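Side-chain contacts in aldehyde reductase YahK (Escherichia coli, PDB 1UUF), which catalyses the NADPH-dependent reduction of a wide range of aldehydes to their alcohols, binding two zinc ions per subunit: residues V89-Q94 / Y98-L103; N48-E53 / R158-I163; E241-R246 / A252-S257. All blocks are in the same frame, centred on the assembly; numbering follows the deposited sequence.

Contact 1. Residues V89-Q94 / Y98-L103; sequences VAVGDQ and YAPGDL
Val91 and Pro100 touch loosely where the loop that follows strand 84-91 folds back on the strand's end before joining the antiparallel strand 103-106, within the GroES-like domain of a zinc-containing alcohol dehydrogenase. The apolar contacts are long: Val91 CG2 is 4.4 Å from Pro100 CD, and Val91 CG1 is 4.3 Å from Tyr98 CB. Val91 adopts a less common valine torsion (chi1 -64°), with CG2 wedged between its own backbone N and carbonyl carbon and CG1 beside N. Both methyls thereby reach the Tyr98 carbonyl, CG1 at 3.8 Å from Tyr98 O. Beyond CB the Tyr98 side chain leads away from strand 84-91 and packs on Val50, and its hydroxyl hydrogen-bonds to Val160 O. The other contact is of ring carbon with backbone: Pro100 CB and CG each sit 4.0 Å from Val89 O. That carbonyl belongs to a classic beta bulge, in which Val89 and Ala90 both face Lys51 of the neighbouring strand 49-58. No hydrogen bond joins the two segments; those of the loop lie within it or go to other residues, such as Gly101 with Val88. Ala99 to Asp102 form a type II turn, with Pro100 in its second place and Gly101, at positive phi (101°), in its third. The turn is closed by Asp102 N bonding to Ala99 O at 3.1 Å. The Asp102 carboxylate folds back over the same turn: Ala99 N donates to Asp102 OD2 at 2.9 Å, approaching from above the carboxylate plane, 58° out of it.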
# COMPACT_ATOMS: atom_id res chain seq x y z
N VAL A 89 -34.82 -7.54 23.63
CA VAL A 89 -35.68 -7.87 24.76
C VAL A 89 -36.23 -6.59 25.38
O VAL A 89 -37.39 -6.53 25.78
CB VAL A 89 -34.90 -8.66 25.85
CG1 VAL A 89 -35.80 -8.89 27.06
CG2 VAL A 89 -34.42 -9.98 25.30
N ALA A 90 -35.38 -5.57 25.45
CA ALA A 90 -35.78 -4.29 26.02
C ALA A 90 -34.85 -3.20 25.50
O ALA A 90 -33.77 -3.48 24.99
CB ALA A 90 -35.72 -4.35 27.53
N VAL A 91 -35.29 -1.95 25.63
CA VAL A 91 -34.50 -0.81 25.18
C VAL A 91 -34.60 0.35 26.16
O VAL A 91 -35.62 0.51 26.85
CB VAL A 91 -34.96 -0.30 23.80
CG1 VAL A 91 -34.75 -1.37 22.74
CG2 VAL A 91 -36.43 0.10 23.86
N GLY A 92 -33.55 1.16 26.23
CA GLY A 92 -33.54 2.31 27.12
C GLY A 92 -34.56 3.32 26.63
O GLY A 92 -35.02 3.23 25.49
N ASP A 93 -34.93 4.27 27.48
CA ASP A 93 -35.91 5.28 27.11
C ASP A 93 -35.44 6.29 26.07
O ASP A 93 -36.23 7.09 25.57
CB ASP A 93 -36.40 6.02 28.36
CG ASP A 93 -35.26 6.59 29.18
OD1 ASP A 93 -34.43 7.34 28.62
OD2 ASP A 93 -35.19 6.31 30.39
N GLN A 94 -34.15 6.27 25.75
CA GLN A 94 -33.60 7.19 24.75
C GLN A 94 -33.30 6.50 23.43
O GLN A 94 -32.90 7.16 22.46
CB GLN A 94 -32.33 7.86 25.28
CG GLN A 94 -32.55 8.78 26.47
CD GLN A 94 -33.58 9.84 26.18
OE1 GLN A 94 -33.44 10.62 25.24
NE2 GLN A 94 -34.63 9.89 27.00
N TYR A 98 -34.25 1.01 17.81
CA TYR A 98 -34.83 -0.30 18.06
C TYR A 98 -36.00 -0.39 19.03
O TYR A 98 -36.24 0.50 19.84
CB TYR A 98 -33.73 -1.25 18.53
CG TYR A 98 -32.58 -1.30 17.55
CD1 TYR A 98 -31.43 -0.54 17.75
CD2 TYR A 98 -32.70 -2.04 16.37
CE1 TYR A 98 -30.42 -0.51 16.78
CE2 TYR A 98 -31.70 -2.01 15.41
CZ TYR A 98 -30.57 -1.25 15.62
OH TYR A 98 -29.61 -1.20 14.63
N ALA A 99 -36.71 -1.52 18.93
CA ALA A 99 -37.85 -1.81 19.77
C ALA A 99 -37.88 -3.31 20.08
O ALA A 99 -37.33 -4.12 19.32
CB ALA A 99 -39.14 -1.41 19.06
N PRO A 100 -38.50 -3.70 21.20
CA PRO A 100 -38.56 -5.12 21.54
C PRO A 100 -39.09 -5.93 20.36
O PRO A 100 -40.03 -5.50 19.69
CB PRO A 100 -39.51 -5.14 22.74
CG PRO A 100 -39.22 -3.83 23.40
CD PRO A 100 -39.16 -2.88 22.23
N GLY A 101 -38.49 -7.08 20.11
CA GLY A 101 -38.92 -7.92 19.01
C GLY A 101 -38.04 -7.83 17.77
O GLY A 101 -38.02 -8.74 16.95
N ASP A 102 -37.31 -6.73 17.64
CA ASP A 102 -36.43 -6.54 16.48
C ASP A 102 -35.32 -7.57 16.40
O ASP A 102 -34.79 -8.01 17.43
CB ASP A 102 -35.78 -5.16 16.51
CG ASP A 102 -36.75 -4.03 16.22
OD1 ASP A 102 -37.89 -4.31 15.79
OD2 ASP A 102 -36.36 -2.86 16.41
N LEU A 103 -34.97 -7.96 15.18
CA LEU A 103 -33.87 -8.89 14.96
C LEU A 103 -32.66 -7.98 14.82
O LEU A 103 -32.65 -7.07 13.99
CB LEU A 103 -34.08 -9.70 13.67
CG LEU A 103 -35.26 -10.67 13.68
CD1 LEU A 103 -35.32 -11.42 12.35
CD2 LEU A 103 -35.09 -11.66 14.83

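Contact 2. Residues N48-E53 / R158-I163; sequences NDVKIE and RYVLRI
Val160 meets Val50 and Ile52 of strand 49-58 with its two methyls, and the residues before and after it turn to other parts of the fold. Arg158 leads in from a short 3-10 turn; its CG rests 3.8 Å above one face of the Tyr159 ring, offset toward the rim, while its guanidinium runs on to a salt bridge with Glu124. Tyr159 sends its hydroxyl to a hydrogen bond with Ser112 OG. Then comes Val160, its side chain directed at the strand. With CG1 anti to the backbone N (chi1 176°), the methyls fork toward different partners. CG2 enters against the flank of Val50, 4.0 Å from Val50 CB and 4.1 Å from Val50 CG2, the two valines crossing at a slant. CG1 takes the isoleucine two residues along the strand: Ile52 is extended at its outer end (chi2 169°), which brings Ile52 CD1 to 4.1 Å from Val160 CG1, tip to tip. All three side chains are buried, and the contact is purely apolar, without a hydrogen bond between the segments. Val104 touches both Val160 and Ile52, and Val155 also packs on Val160, so neighbouring strands enlarge the apolar cluster. The Leu161 side chain packs on Ile317, Gln321 and Leu324 of helix 317-330, and Arg162 is held at its backbone N by Gln321 OE1. Ile163 packs on Leu103. The residues around Val160 thus lie between helix 317-330 and strand 49-58, whose Ile52 is about 12 Å, side chain to side chain, from the catalytic-zinc ligand His82; this is apolar packing between strands of the mixed sheet, in the core of the GroES-like domain of zinc-containing alcohol dehydrogenases.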
# COMPACT_ATOMS: atom_id res chain seq x y z
N ASN A 48 -29.58 4.67 26.52
CA ASN A 48 -29.23 4.44 25.11
C ASN A 48 -28.93 2.98 24.81
O ASN A 48 -28.52 2.65 23.69
CB ASN A 48 -28.00 5.27 24.72
CG ASN A 48 -28.21 6.76 24.95
OD1 ASN A 48 -29.14 7.36 24.41
ND2 ASN A 48 -27.33 7.36 25.74
N ASP A 49 -29.14 2.10 25.78
CA ASP A 49 -28.85 0.68 25.61
C ASP A 49 -29.94 -0.22 25.04
O ASP A 49 -31.13 0.05 25.19
CB ASP A 49 -28.39 0.06 26.94
CG ASP A 49 -27.07 0.61 27.41
OD1 ASP A 49 -26.24 0.98 26.55
OD2 ASP A 49 -26.85 0.65 28.64
N VAL A 50 -29.49 -1.29 24.41
CA VAL A 50 -30.37 -2.29 23.82
C VAL A 50 -30.01 -3.62 24.48
O VAL A 50 -28.85 -4.04 24.45
CB VAL A 50 -30.14 -2.43 22.29
CG1 VAL A 50 -31.08 -3.48 21.71
CG2 VAL A 50 -30.34 -1.09 21.61
N LYS A 51 -31.00 -4.27 25.09
CA LYS A 51 -30.79 -5.56 25.74
C LYS A 51 -31.16 -6.62 24.71
O LYS A 51 -32.29 -6.65 24.23
CB LYS A 51 -31.68 -5.69 26.97
CG LYS A 51 -31.55 -7.03 27.68
CD LYS A 51 -32.46 -7.07 28.90
CE LYS A 51 -32.35 -8.39 29.63
NZ LYS A 51 -33.19 -8.40 30.86
N ILE A 52 -30.21 -7.49 24.40
CA ILE A 52 -30.39 -8.52 23.38
C ILE A 52 -30.32 -9.96 23.87
O ILE A 52 -29.39 -10.33 24.59
CB ILE A 52 -29.31 -8.34 22.29
CG1 ILE A 52 -29.38 -6.93 21.71
CG2 ILE A 52 -29.48 -9.39 21.19
CD1 ILE A 52 -28.21 -6.57 20.83
N GLU A 53 -31.30 -10.76 23.47
CA GLU A 53 -31.33 -12.18 23.81
C GLU A 53 -30.60 -12.81 22.62
O GLU A 53 -31.13 -12.83 21.51
CB GLU A 53 -32.77 -12.68 23.87
CG GLU A 53 -32.91 -14.12 24.34
CD GLU A 53 -32.51 -14.30 25.79
OE1 GLU A 53 -32.92 -13.47 26.63
OE2 GLU A 53 -31.79 -15.28 26.10
N ARG A 158 -25.96 2.70 19.21
CA ARG A 158 -25.15 3.14 18.07
C ARG A 158 -24.37 1.98 17.46
O ARG A 158 -24.02 2.00 16.28
CB ARG A 158 -24.17 4.25 18.49
CG ARG A 158 -23.13 4.59 17.41
CD ARG A 158 -22.34 5.84 17.75
NE ARG A 158 -21.32 6.14 16.74
CZ ARG A 158 -20.68 7.31 16.65
NH1 ARG A 158 -20.96 8.29 17.50
NH2 ARG A 158 -19.77 7.50 15.70
N TYR A 159 -24.11 0.96 18.27
CA TYR A 159 -23.33 -0.18 17.80
C TYR A 159 -24.13 -1.44 17.55
O TYR A 159 -23.57 -2.51 17.34
CB TYR A 159 -22.19 -0.44 18.79
CG TYR A 159 -21.43 0.83 19.10
CD1 TYR A 159 -21.87 1.71 20.09
CD2 TYR A 159 -20.33 1.20 18.33
CE1 TYR A 159 -21.23 2.93 20.30
CE2 TYR A 159 -19.69 2.42 18.53
CZ TYR A 159 -20.14 3.28 19.51
OH TYR A 159 -19.52 4.49 19.70
N VAL A 160 -25.46 -1.32 17.57
CA VAL A 160 -26.33 -2.46 17.32
C VAL A 160 -26.83 -2.33 15.89
O VAL A 160 -27.24 -1.24 15.47
CB VAL A 160 -27.53 -2.47 18.29
CG1 VAL A 160 -28.47 -3.62 17.94
CG2 VAL A 160 -27.02 -2.63 19.72
N LEU A 161 -26.80 -3.43 15.14
CA LEU A 161 -27.24 -3.45 13.75
C LEU A 161 -28.61 -4.09 13.59
O LEU A 161 -28.99 -4.93 14.39
CB LEU A 161 -26.24 -4.24 12.89
CG LEU A 161 -24.79 -3.75 12.74
CD1 LEU A 161 -24.79 -2.33 12.20
CD2 LEU A 161 -24.07 -3.82 14.08
N ARG A 162 -29.33 -3.69 12.55
CA ARG A 162 -30.66 -4.25 12.29
C ARG A 162 -30.55 -5.34 11.23
O ARG A 162 -29.97 -5.12 10.16
CB ARG A 162 -31.61 -3.15 11.80
CG ARG A 162 -33.05 -3.59 11.58
CD ARG A 162 -33.71 -3.99 12.90
NE ARG A 162 -35.12 -4.35 12.75
CZ ARG A 162 -36.09 -3.47 12.49
NH1 ARG A 162 -35.81 -2.18 12.36
NH2 ARG A 162 -37.34 -3.89 12.36
N ILE A 163 -31.11 -6.51 11.52
CA ILE A 163 -31.11 -7.63 10.59
C ILE A 163 -32.41 -7.61 9.79
O ILE A 163 -33.50 -7.55 10.37
CB ILE A 163 -31.01 -8.99 11.32
CG1 ILE A 163 -29.72 -9.04 12.14
CG2 ILE A 163 -31.09 -10.14 10.32
CD1 ILE A 163 -28.47 -8.71 11.36

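Contact 3. Residues E241-R246 / A252-S257; sequences EVVNSR and AAHLKS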
# COMPACT_ATOMS: atom_id res chain seq x y z
N GLU A 241 -13.12 -17.98 -11.68
CA GLU A 241 -11.90 -18.73 -11.99
C GLU A 241 -11.23 -19.12 -10.68
O GLU A 241 -11.42 -18.46 -9.66
CB GLU A 241 -10.92 -17.88 -12.79
CG GLU A 241 -11.36 -17.52 -14.20
CD GLU A 241 -10.30 -16.71 -14.94
OE1 GLU A 241 -10.18 -15.49 -14.69
OE2 GLU A 241 -9.57 -17.30 -15.76
N VAL A 242 -10.46 -20.20 -10.72
CA VAL A 242 -9.75 -20.66 -9.54
C VAL A 242 -8.30 -20.95 -9.92
O VAL A 242 -8.02 -21.50 -10.99
CB VAL A 242 -10.38 -21.94 -8.94
CG1 VAL A 242 -9.59 -22.39 -7.73
CG2 VAL A 242 -11.82 -21.66 -8.55
N VAL A 243 -7.39 -20.56 -9.04
CA VAL A 243 -5.97 -20.77 -9.28
C VAL A 243 -5.32 -21.44 -8.08
O VAL A 243 -5.56 -21.07 -6.93
CB VAL A 243 -5.25 -19.43 -9.55
CG1 VAL A 243 -3.74 -19.65 -9.61
CG2 VAL A 243 -5.75 -18.83 -10.85
N ASN A 244 -4.50 -22.46 -8.34
CA ASN A 244 -3.76 -23.12 -7.28
C ASN A 244 -2.48 -22.31 -7.24
O ASN A 244 -1.66 -22.40 -8.15
CB ASN A 244 -3.43 -24.57 -7.64
CG ASN A 244 -2.71 -25.29 -6.52
OD1 ASN A 244 -1.84 -24.71 -5.85
ND2 ASN A 244 -3.04 -26.56 -6.31
N SER A 245 -2.32 -21.49 -6.21
CA SER A 245 -1.15 -20.63 -6.11
C SER A 245 0.19 -21.35 -6.07
O SER A 245 1.24 -20.71 -6.18
CB SER A 245 -1.28 -19.71 -4.89
OG SER A 245 -1.42 -20.45 -3.69
N ARG A 246 0.17 -22.67 -5.94
CA ARG A 246 1.41 -23.44 -5.92
C ARG A 246 1.83 -23.85 -7.33
O ARG A 246 2.92 -24.40 -7.52
CB ARG A 246 1.26 -24.70 -5.06
CG ARG A 246 0.95 -24.44 -3.59
CD ARG A 246 1.23 -25.70 -2.78
NE ARG A 246 2.67 -25.97 -2.72
CZ ARG A 246 3.19 -27.15 -2.39
NH1 ARG A 246 2.40 -28.17 -2.09
NH2 ARG A 246 4.51 -27.30 -2.36
N ALA A 252 1.11 -17.52 -13.53
CA ALA A 252 1.64 -16.74 -14.64
C ALA A 252 0.56 -16.27 -15.62
O ALA A 252 0.70 -15.23 -16.26
CB ALA A 252 2.69 -17.55 -15.39
N ALA A 253 -0.52 -17.04 -15.73
CA ALA A 253 -1.61 -16.69 -16.64
C ALA A 253 -2.36 -15.44 -16.20
O ALA A 253 -3.15 -14.89 -16.97
CB ALA A 253 -2.57 -17.86 -16.76
N HIS A 254 -2.11 -14.97 -14.98
CA HIS A 254 -2.79 -13.79 -14.46
C HIS A 254 -1.84 -12.63 -14.15
O HIS A 254 -2.19 -11.71 -13.42
CB HIS A 254 -3.56 -14.16 -13.19
CG HIS A 254 -4.63 -15.18 -13.42
ND1 HIS A 254 -5.89 -14.84 -13.88
CD2 HIS A 254 -4.62 -16.52 -13.28
CE1 HIS A 254 -6.61 -15.94 -14.01
NE2 HIS A 254 -5.87 -16.97 -13.66
N LEU A 255 -0.65 -12.68 -14.72
CA LEU A 255 0.34 -11.62 -14.51
C LEU A 255 -0.23 -10.24 -14.80
O LEU A 255 -0.93 -10.04 -15.80
CB LEU A 255 1.56 -11.86 -15.40
CG LEU A 255 2.70 -10.85 -15.27
CD1 LEU A 255 3.44 -11.08 -13.96
CD2 LEU A 255 3.65 -11.02 -16.45
N LYS A 256 0.07 -9.28 -13.93
CA LYS A 256 -0.38 -7.89 -14.08
C LYS A 256 -1.82 -7.76 -14.58
O LYS A 256 -2.08 -7.01 -15.52
CB LYS A 256 0.55 -7.16 -15.06
CG LYS A 256 2.03 -7.24 -14.71
CD LYS A 256 2.90 -6.67 -15.83
CE LYS A 256 4.38 -6.77 -15.49
NZ LYS A 256 5.25 -6.29 -16.61
N SER A 257 -2.76 -8.45 -13.95
CA SER A 257 -4.15 -8.38 -14.41
C SER A 257 -5.19 -8.01 -13.36
O SER A 257 -6.34 -7.74 -13.71
CB SER A 257 -4.55 -9.72 -15.02
OG SER A 257 -4.66 -10.71 -14.02
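His254 reaches across to Val243 and Glu241, and its imidazole carries the whole contact. From CB, which points toward strand 241-244, the ring is set with CG anti to the carbonyl carbon (chi1 -62°). Beyond CG the two branches part. On one, CD2 lies 3.5 Å from Val243 CG2; on the other, ND1 hydrogen-bonds to Lys197 NZ, an amine that also bonds Ser257 OG. Ser257 OG in turn donates to His254 O at 2.7 Å, so the lysine and the serine tie the histidine at both its ring and its backbone. With an alanine here, Lys197 would probably lose its ring partner and a gap would open beside Val243. This takes place in the Rossmann-type domain: the strand is an outermost one of the six-stranded parallel sheet, and helix 248-252 with the following turn leads over to strand 258-263. At the far end of the ring, NE2 comes to 3.4 Å from Val243 CG2, which approaches obliquely. CE1 meets the Glu241 carboxylate at the ring's edge, with OE1 near the ring plane; Glu241 OE1 and OE2 are each 3.7 Å from His254 CE1, and carboxylate and ring planes stand 63° apart.

In the fold
Contacts 1 and 2 adjoin, their centres about 7 Å apart, in one mixed sheet where strands 84-91 and 49-58 are neighbours. Along the chain contact 1 is nested within the long loop closed by contact 2, and a backbone bond from Val89 N to Lys51 O helps join the pair; all four segments belong to the GroES-like domain. Contact 3 comes later in sequence, in the separate parallel sheet of the Rossmann-type domain, on the opposite side of the chain's centre. Its centre is about 49 Å from that of contact 1 and 43 Å from that of contact 2. The three therefore sample the two-domain build of this dehydrogenase family.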